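Local atomic coordinates of transcriptional regulator ComR (Streptococcus vestibularis F0396, PDB entry 6HU8), a protein that probably binds DNA through a helix-turn-helix domain and, as a member of the RNPP family, regulates competence in response to a signalling peptide. Residues Y78-F88 and K100-Y108; F207-K217 and F226-V236. All coordinates share one frame; numbering follows the deposited sequence.

Interaction 1: Y78-F88 and K100-Y108; sequences YYEMKNRLIKF and KLDLIEDVY
An antiparallel helical hairpin of the tetratricopeptide-type domain brings Leu85 of helix 76-87, and Phe88 just after its end, against Lys100, Leu103, Ile104 and Val107 of helix 94-111. The axes of segments 78-87 and 100-108 approach to 9.9 Å, nearly antiparallel. Leu85 fills the middle: its CD1 lies 3.5 Å from Ile104 CG1 and nearly as close to Lys100 CG, whose chain crosses the leucine at about a right angle. One turn further along, Val107 splits its two methyls between neighbours. CG1 meets the Tyr78 ring obliquely, 3.5 Å from CE1, while CG2 touches Met81 CE at 3.6 Å. The thioether reaches over because its chain is extended through chi2 and then bends at chi3 (66°), which turns the terminal methyl toward Val107. At the other end Phe88 CD2 rests 4.0 Å from Leu103 CD1, and the phenylalanine slides past the lysine methylenes in the opposite direction.

Lys100 supplies the polar clasp. With CG anti to the backbone N (chi1 -161°) and the rest of the chain extended, its ammonium arrives at the C-terminal end of helix 76-87. NZ donates to Phe88 O at 2.7 Å, almost in line with the carbonyl (162°), and also to a water at 2.6 Å that itself donates to Ile86 O. Elsewhere, the Tyr78 hydroxyl hydrogen-bonds to Glu119, which also forms a salt bridge with the Lys82 ammonium, and Leu85 and Ile104 reach on to helix 117-131.

The ammonium thus bonds directly to a carbonyl just past the end of helix 76-87, and through water to Ile86 O in its last turn, where the helix dipole would probably welcome a positive charge. Its buried methylenes meanwhile add to the apolar seam, so one side chain both packs through its methylenes and binds the chain at the helix end through its ammonium.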
loop_
_atom_site.group_PDB
_atom_site.type_symbol
_atom_site.label_atom_id
_atom_site.label_comp_id
_atom_site.label_asym_id
_atom_site.label_seq_id
_atom_site.Cartn_x
_atom_site.Cartn_y
_atom_site.Cartn_z
ATOM N N TYR A 78 16.156 2.540 10.156
ATOM C CA TYR A 78 14.810 2.895 9.712
ATOM C C TYR A 78 14.189 1.735 8.949
ATOM O O TYR A 78 13.066 1.301 9.238
ATOM C CB TYR A 78 14.817 4.141 8.828
ATOM C CG TYR A 78 13.496 4.296 8.101
ATOM C CD1 TYR A 78 12.379 4.785 8.765
ATOM C CD2 TYR A 78 13.355 3.905 6.775
ATOM C CE1 TYR A 78 11.158 4.917 8.117
ATOM C CE2 TYR A 78 12.132 4.023 6.114
ATOM C CZ TYR A 78 11.040 4.532 6.792
ATOM O OH TYR A 78 9.823 4.662 6.156
ATOM N N TYR A 79 14.924 1.240 7.962
ATOM C CA TYR A 79 14.421 0.159 7.137
ATOM C C TYR A 79 14.116 -1.077 7.966
ATOM O O TYR A 79 13.167 -1.776 7.679
ATOM C CB TYR A 79 15.410 -0.174 6.022
ATOM C CG TYR A 79 15.498 0.920 4.999
ATOM C CD1 TYR A 79 14.416 1.205 4.176
ATOM C CD2 TYR A 79 16.651 1.690 4.868
ATOM C CE1 TYR A 79 14.479 2.208 3.243
ATOM C CE2 TYR A 79 16.725 2.700 3.934
ATOM C CZ TYR A 79 15.634 2.956 3.125
ATOM O OH TYR A 79 15.696 3.961 2.191
ATOM N N GLU A 80 14.905 -1.336 9.004
ATOM C CA GLU A 80 14.652 -2.500 9.852
ATOM C C GLU A 80 13.335 -2.351 10.593
ATOM O O GLU A 80 12.556 -3.301 10.687
ATOM C CB GLU A 80 15.792 -2.706 10.859
ATOM C CG GLU A 80 17.123 -3.069 10.226
ATOM C CD GLU A 80 18.292 -2.931 11.201
ATOM O OE1 GLU A 80 18.060 -3.029 12.429
ATOM O OE2 GLU A 80 19.433 -2.706 10.739
ATOM N N MET A 81 13.086 -1.153 11.116
ATOM C CA MET A 81 11.851 -0.901 11.854
ATOM C C MET A 81 10.638 -0.840 10.930
ATOM O O MET A 81 9.552 -1.299 11.297
ATOM C CB MET A 81 11.961 0.391 12.655
ATOM C CG MET A 81 13.016 0.330 13.740
ATOM S SD MET A 81 13.184 1.888 14.620
ATOM C CE MET A 81 11.593 2.006 15.427
ATOM N N LYS A 82 10.819 -0.282 9.735
ATOM C CA LYS A 82 9.762 -0.309 8.725
ATOM C C LYS A 82 9.440 -1.746 8.347
ATOM O O LYS A 82 8.267 -2.134 8.258
ATOM C CB LYS A 82 10.155 0.489 7.478
ATOM C CG LYS A 82 9.079 0.528 6.377
ATOM C CD LYS A 82 9.597 1.256 5.108
ATOM C CE LYS A 82 8.563 1.276 3.967
ATOM N NZ LYS A 82 9.118 1.862 2.691
ATOM N N ASN A 83 10.481 -2.543 8.139
ATOM C CA ASN A 83 10.282 -3.949 7.810
ATOM C C ASN A 83 9.510 -4.676 8.914
ATOM O O ASN A 83 8.539 -5.371 8.631
ATOM C CB ASN A 83 11.630 -4.637 7.549
ATOM C CG ASN A 83 11.476 -6.057 7.006
ATOM O OD1 ASN A 83 10.959 -6.258 5.909
ATOM N ND2 ASN A 83 11.948 -7.044 7.765
ATOM N N ARG A 84 9.928 -4.504 10.167
ATOM C CA ARG A 84 9.224 -5.135 11.288
ATOM C C ARG A 84 7.765 -4.683 11.364
ATOM O O ARG A 84 6.862 -5.507 11.555
ATOM C CB ARG A 84 9.932 -4.836 12.613
ATOM C CG ARG A 84 11.199 -5.652 12.840
ATOM C CD ARG A 84 11.884 -5.273 14.148
ATOM N NE ARG A 84 13.335 -5.210 13.987
ATOM C CZ ARG A 84 14.066 -4.134 14.258
ATOM N NH1 ARG A 84 15.384 -4.148 14.073
ATOM N NH2 ARG A 84 13.479 -3.036 14.717
ATOM N N LEU A 85 7.552 -3.377 11.207
ATOM C CA LEU A 85 6.216 -2.765 11.206
ATOM C C LEU A 85 5.261 -3.366 10.167
ATOM O O LEU A 85 4.132 -3.736 10.488
ATOM C CB LEU A 85 6.342 -1.243 10.968
ATOM C CG LEU A 85 5.088 -0.510 10.473
ATOM C CD1 LEU A 85 3.977 -0.605 11.499
ATOM C CD2 LEU A 85 5.358 0.965 10.118
ATOM N N ILE A 86 5.710 -3.441 8.920
ATOM C CA ILE A 86 4.877 -3.905 7.817
ATOM C C ILE A 86 4.559 -5.394 7.929
ATOM O O ILE A 86 3.491 -5.840 7.505
ATOM C CB ILE A 86 5.558 -3.615 6.464
ATOM C CG1 ILE A 86 5.745 -2.103 6.290
ATOM C CG2 ILE A 86 4.755 -4.200 5.296
ATOM C CD1 ILE A 86 6.132 -1.689 4.901
ATOM N N LYS A 87 5.490 -6.143 8.519
ATOM C CA LYS A 87 5.373 -7.596 8.706
ATOM C C LYS A 87 4.411 -7.968 9.840
ATOM O O LYS A 87 3.945 -9.104 9.927
ATOM C CB LYS A 87 6.755 -8.205 8.990
ATOM C CG LYS A 87 7.488 -8.673 7.749
ATOM C CD LYS A 87 8.992 -8.780 7.983
ATOM C CE LYS A 87 9.347 -9.773 9.073
ATOM N NZ LYS A 87 10.827 -9.924 9.126
ATOM N N PHE A 88 4.130 -6.998 10.705
ATOM C CA PHE A 88 3.299 -7.179 11.895
ATOM C C PHE A 88 1.801 -7.310 11.546
ATOM O O PHE A 88 1.177 -6.337 11.110
ATOM C CB PHE A 88 3.542 -5.987 12.833
ATOM C CG PHE A 88 3.058 -6.189 14.240
ATOM C CD1 PHE A 88 1.712 -6.083 14.552
ATOM C CD2 PHE A 88 3.959 -6.445 15.261
ATOM C CE1 PHE A 88 1.270 -6.259 15.851
ATOM C CE2 PHE A 88 3.524 -6.617 16.563
ATOM C CZ PHE A 88 2.174 -6.526 16.857
ATOM N N LYS A 100 0.688 -1.910 16.693
ATOM C CA LYS A 100 1.153 -1.480 15.381
ATOM C C LYS A 100 1.152 0.040 15.263
ATOM O O LYS A 100 2.086 0.619 14.714
ATOM C CB LYS A 100 0.289 -2.098 14.272
ATOM C CG LYS A 100 0.947 -2.077 12.897
ATOM C CD LYS A 100 0.392 -3.164 11.980
ATOM C CE LYS A 100 0.966 -3.056 10.570
ATOM N NZ LYS A 100 0.509 -4.171 9.687
ATOM N N LEU A 101 0.108 0.687 15.774
ATOM C CA LEU A 101 0.059 2.147 15.755
ATOM C C LEU A 101 1.190 2.730 16.604
ATOM O O LEU A 101 1.772 3.756 16.252
ATOM C CB LEU A 101 -1.302 2.654 16.238
ATOM C CG LEU A 101 -2.502 2.258 15.377
ATOM C CD1 LEU A 101 -3.787 2.480 16.150
ATOM C CD2 LEU A 101 -2.522 3.040 14.080
ATOM N N ASP A 102 1.526 2.061 17.706
ATOM C CA ASP A 102 2.639 2.520 18.530
ATOM C C ASP A 102 3.961 2.380 17.788
ATOM O O ASP A 102 4.856 3.210 17.953
ATOM C CB ASP A 102 2.692 1.765 19.856
ATOM C CG ASP A 102 1.633 2.242 20.835
ATOM O OD1 ASP A 102 1.101 3.360 20.642
ATOM O OD2 ASP A 102 1.335 1.504 21.799
ATOM N N LEU A 103 4.082 1.345 16.959
ATOM C CA LEU A 103 5.317 1.155 16.202
ATOM C C LEU A 103 5.481 2.269 15.181
ATOM O O LEU A 103 6.570 2.815 15.015
ATOM C CB LEU A 103 5.332 -0.203 15.514
ATOM C CG LEU A 103 5.383 -1.373 16.499
ATOM C CD1 LEU A 103 5.246 -2.700 15.770
ATOM C CD2 LEU A 103 6.668 -1.328 17.328
ATOM N N ILE A 104 4.384 2.598 14.506
ATOM C CA ILE A 104 4.355 3.668 13.523
ATOM C C ILE A 104 4.753 4.978 14.160
ATOM O O ILE A 104 5.586 5.703 13.633
ATOM C CB ILE A 104 2.953 3.817 12.893
ATOM C CG1 ILE A 104 2.594 2.554 12.111
ATOM C CG2 ILE A 104 2.876 5.078 11.990
ATOM C CD1 ILE A 104 1.120 2.384 11.895
ATOM N N GLU A 105 4.139 5.281 15.297
ATOM C CA GLU A 105 4.443 6.504 16.029
ATOM C C GLU A 105 5.918 6.586 16.383
ATOM O O GLU A 105 6.556 7.646 16.268
ATOM C CB GLU A 105 3.593 6.582 17.292
ATOM C CG GLU A 105 3.949 7.732 18.207
ATOM C CD GLU A 105 2.960 7.870 19.350
ATOM O OE1 GLU A 105 1.739 7.831 19.084
ATOM O OE2 GLU A 105 3.400 8.007 20.510
ATOM N N ASP A 106 6.455 5.441 16.791
ATOM C CA ASP A 106 7.841 5.324 17.204
ATOM C C ASP A 106 8.788 5.630 16.034
ATOM O O ASP A 106 9.690 6.466 16.144
ATOM C CB ASP A 106 8.078 3.914 17.760
ATOM C CG ASP A 106 9.362 3.800 18.548
ATOM O OD1 ASP A 106 10.026 4.839 18.765
ATOM O OD2 ASP A 106 9.700 2.665 18.957
ATOM N N VAL A 107 8.566 4.947 14.915
ATOM C CA VAL A 107 9.371 5.144 13.715
ATOM C C VAL A 107 9.301 6.589 13.236
ATOM O O VAL A 107 10.323 7.178 12.894
ATOM C CB VAL A 107 8.917 4.228 12.564
ATOM C CG1 VAL A 107 9.717 4.530 11.309
ATOM C CG2 VAL A 107 9.053 2.755 12.954
ATOM N N TYR A 108 8.098 7.157 13.215
ATOM C CA TYR A 108 7.939 8.540 12.790
ATOM C C TYR A 108 8.757 9.463 13.699
ATOM O O TYR A 108 9.523 10.285 13.223
ATOM C CB TYR A 108 6.464 8.961 12.785
ATOM C CG TYR A 108 6.256 10.434 12.457
ATOM C CD1 TYR A 108 6.107 10.870 11.142
ATOM C CD2 TYR A 108 6.206 11.383 13.466
ATOM C CE1 TYR A 108 5.906 12.208 10.849
ATOM C CE2 TYR A 108 6.019 12.711 13.188
ATOM C CZ TYR A 108 5.871 13.124 11.882
ATOM O OH TYR A 108 5.688 14.460 11.631
HETATM O O HOH W 1 1.089 -4.031 7.131
#

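Interaction 2: F207-K217 and F226-V236; sequences FNDLMAIAGLK and FLTVIDKLLAV
Over one face of the Phe207 ring sits Leu233 CD2, a CH-pi contact 3.7 Å from the ring centroid and 28° off the normal, displaced toward the rim; Leu233 O lies at the edge of the same ring, in its plane. Phe226, at the far end of the contact, is met edge-on instead. Ala214 O and Lys217 CB lie near its ring plane, the carbonyl oxygen 3.3 Å from CE2. Beyond the two segments Phe226 stacks on Tyr256, and Phe207 meets the ring of Tyr245. Both phenylalanines hold CG anti to the backbone N, which swings each ring from its helix across to the partner.

Between the rings, helices 200-219 and 226-240 interlock knobs-into-holes, their segments 207-217 and 226-236 running antiparallel at 157°. Leu210 is one knob, seated among Val229, Lys232, Leu233 and Val236. Its CD1 lies 3.5 Å from Lys232 CG, and its CB is packed tightly against Leu233 CD2, also at 3.5 Å. Val229 is the returning knob, in a hole of Leu210, Ile213, Ala214 and Lys217: CG2 touches Ile213 CG2 at 3.7 Å, while CG1 lies 4.0 Å from Ala214 CB. Met211 CG comes up to the same Leu233 methyl that covers Phe207.

The lysines contribute their carbon chains here and send their ammonium groups elsewhere, Lys217 to the carbonyls of Ser222 and Lys224 and Lys232 to those of Leu192 and Gln194. Cohesion across the two segments is therefore apolar and depends on shape, with Leu233 CD2 shared by three neighbours. The aryl C-H edge of Phe226 facing Ala214 O adds at most a weak electrostatic attraction.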
loop_
_atom_site.group_PDB
_atom_site.type_symbol
_atom_site.label_atom_id
_atom_site.label_comp_id
_atom_site.label_asym_id
_atom_site.label_seq_id
_atom_site.Cartn_x
_atom_site.Cartn_y
_atom_site.Cartn_z
ATOM N N PHE A 207 -0.446 -9.212 -0.178
ATOM C CA PHE A 207 -1.553 -10.027 0.289
ATOM C C PHE A 207 -2.731 -9.138 0.705
ATOM O O PHE A 207 -3.881 -9.413 0.362
ATOM C CB PHE A 207 -1.120 -10.917 1.456
ATOM C CG PHE A 207 -2.213 -11.810 1.958
ATOM C CD1 PHE A 207 -2.449 -13.029 1.353
ATOM C CD2 PHE A 207 -3.017 -11.419 3.018
ATOM C CE1 PHE A 207 -3.475 -13.861 1.802
ATOM C CE2 PHE A 207 -4.043 -12.230 3.468
ATOM C CZ PHE A 207 -4.279 -13.452 2.857
ATOM N N ASN A 208 -2.443 -8.068 1.439
ATOM C CA ASN A 208 -3.498 -7.184 1.922
ATOM C C ASN A 208 -4.186 -6.418 0.783
ATOM O O ASN A 208 -5.384 -6.138 0.844
ATOM C CB ASN A 208 -2.919 -6.211 2.954
ATOM C CG ASN A 208 -2.685 -6.873 4.294
ATOM O OD1 ASN A 208 -3.393 -7.816 4.653
ATOM N ND2 ASN A 208 -1.694 -6.393 5.043
ATOM N N ASP A 209 -3.428 -6.077 -0.255
ATOM C CA ASP A 209 -4.038 -5.493 -1.445
ATOM C C ASP A 209 -4.937 -6.496 -2.156
ATOM O O ASP A 209 -6.003 -6.152 -2.635
ATOM C CB ASP A 209 -2.976 -5.004 -2.414
ATOM C CG ASP A 209 -2.403 -3.670 -2.010
ATOM O OD1 ASP A 209 -2.800 -3.149 -0.948
ATOM O OD2 ASP A 209 -1.561 -3.157 -2.759
ATOM N N LEU A 210 -4.479 -7.731 -2.254
ATOM C CA LEU A 210 -5.301 -8.777 -2.861
ATOM C C LEU A 210 -6.576 -9.006 -2.044
ATOM O O LEU A 210 -7.664 -9.189 -2.608
ATOM C CB LEU A 210 -4.486 -10.057 -2.993
ATOM C CG LEU A 210 -3.432 -10.022 -4.099
ATOM C CD1 LEU A 210 -2.460 -11.162 -3.942
ATOM C CD2 LEU A 210 -4.111 -10.086 -5.446
ATOM N N MET A 211 -6.459 -8.993 -0.714
ATOM C CA MET A 211 -7.653 -9.144 0.112
ATOM C C MET A 211 -8.642 -8.025 -0.173
ATOM O O MET A 211 -9.851 -8.280 -0.254
ATOM C CB MET A 211 -7.313 -9.181 1.608
ATOM C CG MET A 211 -6.694 -10.526 2.084
ATOM S SD MET A 211 -7.798 -11.957 2.084
ATOM C CE MET A 211 -8.726 -11.661 3.592
ATOM N N ALA A 212 -8.129 -6.801 -0.319
ATOM C CA ALA A 212 -8.958 -5.619 -0.600
ATOM C C ALA A 212 -9.705 -5.746 -1.925
ATOM O O ALA A 212 -10.877 -5.393 -2.021
ATOM C CB ALA A 212 -8.091 -4.327 -0.607
ATOM N N ILE A 213 -9.000 -6.218 -2.947
ATOM C CA ILE A 213 -9.577 -6.484 -4.260
ATOM C C ILE A 213 -10.737 -7.482 -4.169
ATOM O O ILE A 213 -11.803 -7.282 -4.753
ATOM C CB ILE A 213 -8.481 -7.024 -5.206
ATOM C CG1 ILE A 213 -7.482 -5.906 -5.543
ATOM C CG2 ILE A 213 -9.080 -7.673 -6.442
ATOM C CD1 ILE A 213 -6.193 -6.378 -6.193
ATOM N N ALA A 214 -10.541 -8.552 -3.408
ATOM C CA ALA A 214 -11.546 -9.618 -3.335
ATOM C C ALA A 214 -12.789 -9.117 -2.621
ATOM O O ALA A 214 -13.910 -9.348 -3.074
ATOM C CB ALA A 214 -10.975 -10.835 -2.639
ATOM N N GLY A 215 -12.603 -8.397 -1.520
ATOM C CA GLY A 215 -13.744 -7.790 -0.855
ATOM C C GLY A 215 -14.467 -6.781 -1.741
ATOM O O GLY A 215 -15.704 -6.699 -1.730
ATOM N N LEU A 216 -13.704 -6.010 -2.512
ATOM C CA LEU A 216 -14.293 -5.006 -3.392
ATOM C C LEU A 216 -14.996 -5.621 -4.590
ATOM O O LEU A 216 -16.088 -5.178 -4.967
ATOM C CB LEU A 216 -13.225 -4.019 -3.872
ATOM C CG LEU A 216 -12.847 -2.959 -2.841
ATOM C CD1 LEU A 216 -11.616 -2.176 -3.311
ATOM C CD2 LEU A 216 -14.041 -2.040 -2.586
ATOM N N LYS A 217 -14.374 -6.628 -5.199
ATOM C CA LYS A 217 -15.013 -7.342 -6.306
ATOM C C LYS A 217 -16.389 -7.885 -5.889
ATOM O O LYS A 217 -17.326 -7.907 -6.702
ATOM C CB LYS A 217 -14.111 -8.472 -6.825
ATOM C CG LYS A 217 -12.942 -7.973 -7.689
ATOM C CD LYS A 217 -12.357 -9.076 -8.555
ATOM C CE LYS A 217 -11.637 -8.513 -9.775
ATOM N NZ LYS A 217 -12.614 -7.796 -10.667
ATOM N N PHE A 226 -12.482 -13.250 -10.283
ATOM C CA PHE A 226 -12.507 -13.352 -8.819
ATOM C C PHE A 226 -11.668 -14.536 -8.330
ATOM O O PHE A 226 -10.908 -14.402 -7.370
ATOM C CB PHE A 226 -13.939 -13.477 -8.270
ATOM C CG PHE A 226 -14.010 -13.448 -6.757
ATOM C CD1 PHE A 226 -13.881 -14.620 -6.014
ATOM C CD2 PHE A 226 -14.196 -12.253 -6.079
ATOM C CE1 PHE A 226 -13.928 -14.593 -4.627
ATOM C CE2 PHE A 226 -14.246 -12.217 -4.689
ATOM C CZ PHE A 226 -14.112 -13.395 -3.965
ATOM N N LEU A 227 -11.790 -15.685 -8.990
ATOM C CA LEU A 227 -11.044 -16.866 -8.557
ATOM C C LEU A 227 -9.566 -16.713 -8.894
ATOM O O LEU A 227 -8.717 -17.365 -8.298
ATOM C CB LEU A 227 -11.613 -18.136 -9.189
ATOM C CG LEU A 227 -13.044 -18.490 -8.787
ATOM C CD1 LEU A 227 -13.511 -19.752 -9.516
ATOM C CD2 LEU A 227 -13.139 -18.671 -7.276
ATOM N N THR A 228 -9.253 -15.842 -9.844
ATOM C CA THR A 228 -7.854 -15.544 -10.135
ATOM C C THR A 228 -7.250 -14.762 -8.961
ATOM O O THR A 228 -6.083 -14.966 -8.591
ATOM C CB THR A 228 -7.699 -14.770 -11.452
ATOM O OG1 THR A 228 -8.141 -15.605 -12.527
ATOM C CG2 THR A 228 -6.246 -14.418 -11.698
ATOM N N VAL A 229 -8.058 -13.902 -8.349
ATOM C CA VAL A 229 -7.622 -13.219 -7.137
ATOM C C VAL A 229 -7.448 -14.212 -5.990
ATOM O O VAL A 229 -6.467 -14.137 -5.245
ATOM C CB VAL A 229 -8.601 -12.117 -6.712
ATOM C CG1 VAL A 229 -8.142 -11.474 -5.419
ATOM C CG2 VAL A 229 -8.737 -11.069 -7.814
ATOM N N ILE A 230 -8.382 -15.146 -5.839
ATOM C CA ILE A 230 -8.238 -16.176 -4.800
ATOM C C ILE A 230 -6.946 -16.952 -5.004
ATOM O O ILE A 230 -6.211 -17.228 -4.055
ATOM C CB ILE A 230 -9.436 -17.168 -4.789
ATOM C CG1 ILE A 230 -10.747 -16.421 -4.484
ATOM C CG2 ILE A 230 -9.182 -18.329 -3.803
ATOM C CD1 ILE A 230 -10.768 -15.769 -3.099
ATOM N N ASP A 231 -6.675 -17.297 -6.260
ATOM C CA ASP A 231 -5.496 -18.081 -6.614
ATOM C C ASP A 231 -4.194 -17.359 -6.245
ATOM O O ASP A 231 -3.223 -17.970 -5.765
ATOM C CB ASP A 231 -5.529 -18.401 -8.109
ATOM C CG ASP A 231 -6.476 -19.550 -8.437
ATOM O OD1 ASP A 231 -6.721 -20.387 -7.551
ATOM O OD2 ASP A 231 -6.974 -19.617 -9.577
ATOM N N LYS A 232 -4.181 -16.051 -6.463
ATOM C CA LYS A 232 -2.988 -15.270 -6.169
ATOM C C LYS A 232 -2.791 -15.205 -4.661
ATOM O O LYS A 232 -1.669 -15.362 -4.162
ATOM C CB LYS A 232 -3.089 -13.864 -6.762
ATOM C CG LYS A 232 -1.745 -13.108 -6.769
ATOM C CD LYS A 232 -0.902 -13.493 -7.968
ATOM C CE LYS A 232 0.386 -12.662 -8.061
ATOM N NZ LYS A 232 0.677 -12.307 -9.475
ATOM N N LEU A 233 -3.891 -14.990 -3.936
ATOM C CA LEU A 233 -3.843 -14.969 -2.475
ATOM C C LEU A 233 -3.232 -16.253 -1.902
ATOM O O LEU A 233 -2.382 -16.204 -1.002
ATOM C CB LEU A 233 -5.245 -14.764 -1.904
ATOM C CG LEU A 233 -5.784 -13.346 -1.931
ATOM C CD1 LEU A 233 -7.292 -13.446 -1.880
ATOM C CD2 LEU A 233 -5.244 -12.573 -0.739
ATOM N N LEU A 234 -3.662 -17.396 -2.433
ATOM C CA LEU A 234 -3.155 -18.683 -1.984
ATOM C C LEU A 234 -1.690 -18.848 -2.397
ATOM O O LEU A 234 -0.885 -19.425 -1.655
ATOM C CB LEU A 234 -4.014 -19.831 -2.540
ATOM C CG LEU A 234 -5.453 -19.935 -2.020
ATOM C CD1 LEU A 234 -6.162 -21.147 -2.604
ATOM C CD2 LEU A 234 -5.478 -20.003 -0.504
ATOM N N ALA A 235 -1.339 -18.341 -3.576
ATOM C CA ALA A 235 0.063 -18.379 -4.027
ATOM C C ALA A 235 0.986 -17.566 -3.122
ATOM O O ALA A 235 2.116 -17.986 -2.839
ATOM C CB ALA A 235 0.178 -17.882 -5.458
ATOM N N VAL A 236 0.522 -16.409 -2.654
ATOM C CA VAL A 236 1.337 -15.613 -1.727
ATOM C C VAL A 236 1.495 -16.333 -0.391
ATOM O O VAL A 236 2.604 -16.412 0.153
ATOM C CB VAL A 236 0.747 -14.223 -1.483
ATOM C CG1 VAL A 236 1.531 -13.497 -0.401
ATOM C CG2 VAL A 236 0.735 -13.415 -2.774
#

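Following the chain from the N terminus, interaction 1 comes first: residues 78-88 turn back through 11 intervening residues to meet 100-108. The chain then runs through helices 117-131, 139-152, 160-173 and 181-192 before interaction 2 closes a tighter hairpin, 207-217 on 226-236, over 8 residues. The two are in series, neither nested nor crossed. Their centres are 25 Å apart and their nearest atoms about 6 Å apart, without touching. Helix 200-219 nevertheless relates them, since Lys87 and Asn83 touch Ala201 near its start. Both hairpins belong to the tetratricopeptide-type array, the first adjoining helix 117-131, the second fitted between helices 160-173 and 181-192 and helix 246-261.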